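Local coordinates for universal stress protein (PDB 3LOQ) that binds adenosine monophosphate and belongs to the universal stress protein A family, although its precise cellular role has not been established, at residues I73-Y76 against I77-S81; A245-E249 against I250-T254; G133-K136 against F137-I140. All blocks are in the same frame, centred on the assembly; numbering follows the deposited sequence.

Contact 1: residues I73-Y76 against I77-S81; sequences IDHY and IDEMS
The amide of Glu79 points almost straight at the carbonyl oxygen of His75, with 2.6 Å from N to O and 174° at the hydrogen. Met80 N repeats the pattern on Tyr76 O at 2.8 Å, whereas Asp78 N reaches Asp74 O only in a weak bond. These i to i+4 bonds form the first turn of helix 75-97. Asp74 occupies its N-cap position, yet the carboxylate makes no capping bond. Two side-chain pairs run i to i+4 along the same turn. With CG of His75 anti to the backbone N (chi1 175°), the imidazole meets Glu79, whose CG lies over one ring face, 3.8 Å from the centroid of the His75 ring and offset toward its rim. The bend at chi2 of Glu79 brings OE2 to 2.8 Å from His75 NE2, the carboxylate turned 75° against the ring. Tyr76 is covered in the same manner by selenomethionine Met80: CG sits over one face, 3.9 Å from the centroid of the Tyr76 ring, SE stands obliquely at 4.8 Å from that centroid in a Met-aromatic contact, and CE bends round to Tyr76 CE1 at 3.4 Å. In the alpha/beta fold of the family this helix packs on strand 52-60, where Tyr76, Ile77 and Met80 all touch Ile59. The phenol oxygen of Tyr76 is hydrogen-bonded to Asn60 O, which ties the ring to the end of that strand, with bound AMP about 7 Å from the tyrosine side chain.

Contact 2: residues A245-E249 against I250-T254; sequences AKREE and INATT
Arg247 holds Ala252 at both backbone polar atoms. Its carbonyl oxygen accepts from Ala252 N at 3.0 Å, the donor lying in the carbonyl plane on a lone pair, while its guanidinium gives NH1 to Ala252 O at 2.9 Å. That oxygen sits at the guanidinium edge, close to the group's plane, although the bond is bent to 136° at the hydrogen. Arg247 CG also packs on Ala252 CB at 3.6 Å. The arginine leaves the helix with CG anti to the backbone N (chi1 -169°), and bends at chi2 and chi3 bring its end back over the turn. Next along the helix end, Asn251 N makes a weak bond to Glu248 O at 3.2 Å, and Ile250 N continues the helical pattern to Lys246 O at 3.0 Å. Asn251 has left-handed backbone angles and is the C-prime residue of a Schellman motif, which ends helix 239-249 and turns the chain toward strand 254-258. CG1 of Ile250 lies 3.2 Å from Lys246 O, and its side chain touches His202 and His233 on neighbouring strands. Further out, Glu248 OE1 forms a loose salt bridge with Arg247 NH2 at 3.6 Å, and Glu249 OE1 pairs with Lys246 NZ at 2.9 Å. The Arg247 side chain also touches Leu174, Pro282 and Val283. Beyond the turn, Asn251 O accepts from Arg172 NH1, and Thr253 OG1 is hydrogen-bonded to Leu169 O and Arg172 N. A buried arginine thus spends one N-H on a main-chain carbonyl beyond the helix end, and the nearby Glu248 carboxylate probably offsets part of its charge.

Contact 3: residues G133-K136 against F137-I140; sequences GASK and FKKI
Ser135 caps helix 136-142: its OG accepts from Lys138 N at 3.1 Å with a nearly straight N-H (167°), a side-chain N-cap that satisfies one of the first-turn amides. The hydroxyl is put there by a chi1 of 65°, which places OG between the backbone N and the carbonyl carbon. Among backbone bonds, Lys139 N reaches Ser135 O at 2.8 Å and Ile140 N reaches Lys136 O at 2.9 Å, so the capping serine serves the helix with carbonyl and hydroxyl alike. The charged groups come next. The buried Lys139 reaches back past the start of the helix and turns at chi4 to give NZ to Ala134 O at 2.6 Å; the same ammonium meets Glu275 OE2, and Lys136 NZ pairs with OE1 of that carboxylate. The Lys139 side chain lies about 5 Å from bound AMP, close to the AMP-binding Ser144. Apolar packing is modest: Ala134 CB touches both lysine stems, 3.8 Å from Lys138 CB and 4.0 Å from Lys139 CG. One residue on, Ile140 CD1 comes to 3.3 Å from Lys136 O.

Overall arrangement
Contacts 1 and 3 belong to the half of the chain that carries the AMP site and approach the nucleotide from different parts of the fold: the Tyr76 side chain is about 7 Å from it and that of Lys139 about 5 Å. Their centres are nonetheless about 28 Å apart, with nearest atoms about 17 Å apart. Contact 2, in the other half, lies away from the AMP site; its centre is about 44 Å from that of contact 1, across the chain's centre, and about 24 Å from that of contact 3. Two contacts lie at helix starts, 73-81 without a side-chain cap and 133-140 with one, whereas 245-254 closes a helix. None of the three touches another.

Contact 1: residues I73-Y76 against I77-S81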
loop_
_atom_site.group_PDB
_atom_site.type_symbol
_atom_site.label_atom_id
_atom_site.label_comp_id
_atom_site.label_asym_id
_atom_site.label_seq_id
_atom_site.Cartn_x
_atom_site.Cartn_y
_atom_site.Cartn_z
ATOM N N ILE A 73 -7.079 -10.877 -30.826
ATOM C CA ILE A 73 -6.692 -9.857 -29.854
ATOM C C ILE A 73 -6.996 -8.430 -30.303
ATOM O O ILE A 73 -6.152 -7.544 -30.212
ATOM C CB ILE A 73 -5.189 -9.989 -29.422
ATOM C CG1 ILE A 73 -4.244 -9.269 -30.381
ATOM C CG2 ILE A 73 -4.781 -11.454 -29.305
ATOM C CD1 ILE A 73 -2.805 -9.226 -29.883
ATOM N N ASP A 74 -8.210 -8.207 -30.787
ATOM C CA ASP A 74 -8.658 -6.853 -31.092
ATOM C C ASP A 74 -10.134 -6.768 -30.756
ATOM O O ASP A 74 -10.657 -5.709 -30.411
ATOM C CB ASP A 74 -8.398 -6.496 -32.556
ATOM C CG ASP A 74 -7.558 -5.236 -32.707
ATOM O OD1 ASP A 74 -7.099 -4.700 -31.679
ATOM O OD2 ASP A 74 -7.358 -4.780 -33.854
ATOM N N HIS A 75 -10.793 -7.910 -30.863
ATOM C CA HIS A 75 -12.115 -8.086 -30.306
ATOM C C HIS A 75 -11.975 -8.075 -28.783
ATOM O O HIS A 75 -12.869 -7.628 -28.065
ATOM C CB HIS A 75 -12.702 -9.416 -30.794
ATOM C CG HIS A 75 -14.029 -9.762 -30.193
ATOM N ND1 HIS A 75 -15.160 -9.000 -30.393
ATOM C CD2 HIS A 75 -14.411 -10.807 -29.419
ATOM C CE1 HIS A 75 -16.179 -9.550 -29.755
ATOM N NE2 HIS A 75 -15.752 -10.648 -29.154
ATOM N N TYR A 76 -10.838 -8.566 -28.299
ATOM C CA TYR A 76 -10.559 -8.611 -26.863
ATOM C C TYR A 76 -10.379 -7.206 -26.285
ATOM O O TYR A 76 -10.953 -6.879 -25.240
ATOM C CB TYR A 76 -9.332 -9.488 -26.589
ATOM C CG TYR A 76 -8.913 -9.588 -25.138
ATOM C CD1 TYR A 76 -9.559 -10.456 -24.264
ATOM C CD2 TYR A 76 -7.847 -8.836 -24.648
ATOM C CE1 TYR A 76 -9.171 -10.561 -22.939
ATOM C CE2 TYR A 76 -7.450 -8.930 -23.324
ATOM C CZ TYR A 76 -8.115 -9.794 -22.473
ATOM O OH TYR A 76 -7.721 -9.898 -21.155
ATOM N N ILE A 77 -9.594 -6.378 -26.968
ATOM C CA ILE A 77 -9.463 -4.983 -26.574
ATOM C C ILE A 77 -10.854 -4.368 -26.507
ATOM O O ILE A 77 -11.147 -3.546 -25.636
ATOM C CB ILE A 77 -8.617 -4.163 -27.568
ATOM C CG1 ILE A 77 -7.168 -4.645 -27.583
ATOM C CG2 ILE A 77 -8.651 -2.679 -27.214
ATOM C CD1 ILE A 77 -7.004 -6.004 -28.178
ATOM N N ASP A 78 -11.719 -4.784 -27.423
ATOM C CA ASP A 78 -13.045 -4.203 -27.499
ATOM C C ASP A 78 -14.001 -4.756 -26.436
ATOM O O ASP A 78 -14.729 -4.001 -25.800
ATOM C CB ASP A 78 -13.634 -4.384 -28.895
ATOM C CG ASP A 78 -14.788 -3.443 -29.151
ATOM O OD1 ASP A 78 -14.519 -2.230 -29.285
ATOM O OD2 ASP A 78 -15.956 -3.908 -29.196
ATOM N N GLU A 79 -14.016 -6.073 -26.259
ATOM C CA GLU A 79 -14.734 -6.662 -25.145
ATOM C C GLU A 79 -14.321 -5.928 -23.876
ATOM O O GLU A 79 -15.159 -5.363 -23.175
ATOM C CB GLU A 79 -14.395 -8.146 -24.997
ATOM C CG GLU A 79 -14.917 -9.034 -26.101
ATOM C CD GLU A 79 -16.224 -9.698 -25.734
ATOM O OE1 GLU A 79 -16.558 -9.725 -24.530
ATOM O OE2 GLU A 79 -16.916 -10.201 -26.647
HETATM N N MSE A 80 -13.018 -5.926 -23.595
HETATM C CA MSE A 80 -12.516 -5.365 -22.340
HETATM C C MSE A 80 -12.859 -3.892 -22.173
HETATM O O MSE A 80 -13.268 -3.473 -21.100
HETATM C CB MSE A 80 -11.013 -5.593 -22.189
HETATM C CG MSE A 80 -10.633 -7.050 -21.983
HETATM SE SE MSE A 80 -11.921 -8.035 -20.875
HETATM C CE MSE A 80 -10.716 -9.388 -20.139
ATOM N N SER A 81 -12.721 -3.118 -23.242
ATOM C CA SER A 81 -13.007 -1.689 -23.187
ATOM C C SER A 81 -14.461 -1.406 -22.850
ATOM O O SER A 81 -14.757 -0.458 -22.119
ATOM C CB SER A 81 -12.653 -1.035 -24.515
ATOM O OG SER A 81 -11.287 -1.255 -24.827
#

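Contact 2: residues A245-E249 against I250-T254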
loop_
_atom_site.group_PDB
_atom_site.type_symbol
_atom_site.label_atom_id
_atom_site.label_comp_id
_atom_site.label_asym_id
_atom_site.label_seq_id
_atom_site.Cartn_x
_atom_site.Cartn_y
_atom_site.Cartn_z
ATOM N N ALA A 245 1.625 -10.352 15.043
ATOM C CA ALA A 245 1.279 -10.591 16.427
ATOM C C ALA A 245 1.132 -9.268 17.159
ATOM O O ALA A 245 0.240 -9.112 17.983
ATOM C CB ALA A 245 2.332 -11.452 17.094
ATOM N N LYS A 246 2.007 -8.312 16.855
ATOM C CA LYS A 246 1.941 -7.006 17.503
ATOM C C LYS A 246 0.689 -6.288 17.056
ATOM O O LYS A 246 -0.021 -5.717 17.871
ATOM C CB LYS A 246 3.140 -6.138 17.140
ATOM C CG LYS A 246 4.042 -5.770 18.296
ATOM C CD LYS A 246 3.305 -5.275 19.521
ATOM C CE LYS A 246 4.167 -5.571 20.744
ATOM N NZ LYS A 246 3.382 -5.875 21.981
ATOM N N ARG A 247 0.430 -6.311 15.751
ATOM C CA ARG A 247 -0.743 -5.641 15.204
ATOM C C ARG A 247 -2.003 -6.077 15.949
ATOM O O ARG A 247 -2.879 -5.266 16.252
ATOM C CB ARG A 247 -0.915 -5.938 13.707
ATOM C CG ARG A 247 -1.963 -5.032 13.067
ATOM C CD ARG A 247 -3.059 -5.766 12.339
ATOM N NE ARG A 247 -3.793 -6.724 13.161
ATOM C CZ ARG A 247 -4.879 -6.424 13.873
ATOM N NH1 ARG A 247 -5.355 -5.192 13.886
ATOM N NH2 ARG A 247 -5.493 -7.361 14.578
ATOM N N GLU A 248 -2.091 -7.371 16.226
ATOM C CA GLU A 248 -3.226 -7.931 16.954
ATOM C C GLU A 248 -3.215 -7.438 18.396
ATOM O O GLU A 248 -4.234 -7.053 18.960
ATOM C CB GLU A 248 -3.140 -9.458 16.921
ATOM C CG GLU A 248 -3.979 -10.164 17.972
ATOM C CD GLU A 248 -5.464 -10.163 17.650
ATOM O OE1 GLU A 248 -6.084 -9.073 17.679
ATOM O OE2 GLU A 248 -6.010 -11.256 17.377
ATOM N N GLU A 249 -2.034 -7.438 18.982
ATOM C CA GLU A 249 -1.892 -7.186 20.399
ATOM C C GLU A 249 -2.311 -5.768 20.781
ATOM O O GLU A 249 -2.857 -5.557 21.850
ATOM C CB GLU A 249 -0.451 -7.453 20.797
ATOM C CG GLU A 249 -0.215 -7.621 22.263
ATOM C CD GLU A 249 1.241 -7.897 22.543
ATOM O OE1 GLU A 249 1.926 -8.383 21.609
ATOM O OE2 GLU A 249 1.697 -7.623 23.678
ATOM N N ILE A 250 -2.069 -4.806 19.897
ATOM C CA ILE A 250 -2.404 -3.408 20.155
ATOM C C ILE A 250 -3.539 -2.940 19.244
ATOM O O ILE A 250 -3.879 -1.759 19.213
ATOM C CB ILE A 250 -1.219 -2.501 19.853
ATOM C CG1 ILE A 250 -0.800 -2.684 18.392
ATOM C CG2 ILE A 250 -0.040 -2.792 20.767
ATOM C CD1 ILE A 250 0.520 -2.042 18.076
ATOM N N ASN A 251 -4.115 -3.864 18.488
ATOM C CA ASN A 251 -5.127 -3.512 17.490
ATOM C C ASN A 251 -4.783 -2.357 16.538
ATOM O O ASN A 251 -5.583 -1.451 16.340
ATOM C CB ASN A 251 -6.473 -3.274 18.164
ATOM C CG ASN A 251 -7.183 -4.564 18.450
ATOM O OD1 ASN A 251 -7.678 -5.232 17.526
ATOM N ND2 ASN A 251 -7.202 -4.960 19.722
ATOM N N ALA A 252 -3.598 -2.405 15.939
ATOM C CA ALA A 252 -3.210 -1.403 14.969
ATOM C C ALA A 252 -4.243 -1.355 13.848
ATOM O O ALA A 252 -4.780 -2.381 13.452
ATOM C CB ALA A 252 -1.814 -1.729 14.406
ATOM N N THR A 253 -4.515 -0.164 13.327
ATOM C CA THR A 253 -5.462 -0.001 12.218
ATOM C C THR A 253 -4.791 -0.042 10.824
ATOM O O THR A 253 -5.459 -0.190 9.800
ATOM C CB THR A 253 -6.223 1.319 12.376
ATOM O OG1 THR A 253 -5.286 2.390 12.538
ATOM C CG2 THR A 253 -7.102 1.265 13.620
ATOM N N THR A 254 -3.470 0.093 10.782
ATOM C CA THR A 254 -2.754 -0.055 9.524
ATOM C C THR A 254 -1.301 -0.357 9.857
ATOM O O THR A 254 -0.842 -0.061 10.960
ATOM C CB THR A 254 -2.892 1.203 8.639
ATOM O OG1 THR A 254 -2.333 0.967 7.338
ATOM C CG2 THR A 254 -2.192 2.375 9.267
#

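Contact 3: residues G133-K136 against F137-I140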
loop_
_atom_site.group_PDB
_atom_site.type_symbol
_atom_site.label_atom_id
_atom_site.label_comp_id
_atom_site.label_asym_id
_atom_site.label_seq_id
_atom_site.Cartn_x
_atom_site.Cartn_y
_atom_site.Cartn_z
ATOM N N GLY A 133 -5.147 -11.727 -2.162
ATOM C CA GLY A 133 -4.619 -12.471 -1.022
ATOM C C GLY A 133 -4.179 -13.896 -1.350
ATOM O O GLY A 133 -4.214 -14.777 -0.490
ATOM N N ALA A 134 -3.750 -14.123 -2.589
ATOM C CA ALA A 134 -3.350 -15.465 -3.020
ATOM C C ALA A 134 -2.159 -15.968 -2.212
ATOM O O ALA A 134 -1.311 -15.180 -1.766
ATOM C CB ALA A 134 -3.029 -15.476 -4.534
ATOM N N SER A 135 -2.101 -17.275 -2.008
ATOM C CA SER A 135 -0.957 -17.887 -1.335
ATOM C C SER A 135 0.303 -17.682 -2.171
ATOM O O SER A 135 0.218 -17.382 -3.370
ATOM C CB SER A 135 -1.195 -19.381 -1.179
ATOM O OG SER A 135 -1.244 -19.964 -2.467
ATOM N N LYS A 136 1.464 -17.858 -1.546
ATOM C CA LYS A 136 2.730 -17.768 -2.270
ATOM C C LYS A 136 2.648 -18.619 -3.545
ATOM O O LYS A 136 2.980 -18.153 -4.633
ATOM C CB LYS A 136 3.905 -18.242 -1.398
ATOM C CG LYS A 136 4.373 -17.252 -0.305
ATOM C CD LYS A 136 5.406 -17.952 0.588
ATOM C CE LYS A 136 5.874 -17.071 1.763
ATOM N NZ LYS A 136 5.987 -15.631 1.353
ATOM N N PHE A 137 2.178 -19.853 -3.400
ATOM C CA PHE A 137 2.088 -20.784 -4.523
ATOM C C PHE A 137 1.240 -20.232 -5.655
ATOM O O PHE A 137 1.655 -20.258 -6.813
ATOM C CB PHE A 137 1.548 -22.150 -4.065
ATOM C CG PHE A 137 1.031 -23.034 -5.199
ATOM C CD1 PHE A 137 1.882 -23.466 -6.221
ATOM C CD2 PHE A 137 -0.295 -23.462 -5.219
ATOM C CE1 PHE A 137 1.414 -24.312 -7.265
ATOM C CE2 PHE A 137 -0.785 -24.300 -6.260
ATOM C CZ PHE A 137 0.081 -24.733 -7.279
ATOM N N LYS A 138 0.048 -19.743 -5.327
ATOM C CA LYS A 138 -0.838 -19.219 -6.347
ATOM C C LYS A 138 -0.252 -17.949 -6.945
ATOM O O LYS A 138 -0.415 -17.694 -8.125
ATOM C CB LYS A 138 -2.243 -18.955 -5.786
ATOM C CG LYS A 138 -3.068 -20.219 -5.536
ATOM C CD LYS A 138 -3.350 -20.957 -6.816
ATOM C CE LYS A 138 -4.136 -22.241 -6.565
ATOM N NZ LYS A 138 -5.519 -21.958 -6.079
ATOM N N LYS A 139 0.416 -17.134 -6.135
ATOM C CA LYS A 139 1.063 -15.945 -6.688
ATOM C C LYS A 139 2.082 -16.356 -7.768
ATOM O O LYS A 139 2.155 -15.770 -8.849
ATOM C CB LYS A 139 1.737 -15.121 -5.584
ATOM C CG LYS A 139 0.782 -14.243 -4.784
ATOM C CD LYS A 139 1.545 -13.205 -3.962
ATOM C CE LYS A 139 0.614 -12.340 -3.119
ATOM N NZ LYS A 139 0.225 -13.059 -1.884
ATOM N N ILE A 140 2.845 -17.393 -7.479
ATOM C CA ILE A 140 3.861 -17.844 -8.407
ATOM C C ILE A 140 3.229 -18.520 -9.606
ATOM O O ILE A 140 3.574 -18.229 -10.749
ATOM C CB ILE A 140 4.862 -18.767 -7.699
ATOM C CG1 ILE A 140 5.697 -17.934 -6.723
ATOM C CG2 ILE A 140 5.736 -19.498 -8.705
ATOM C CD1 ILE A 140 6.155 -18.712 -5.488
#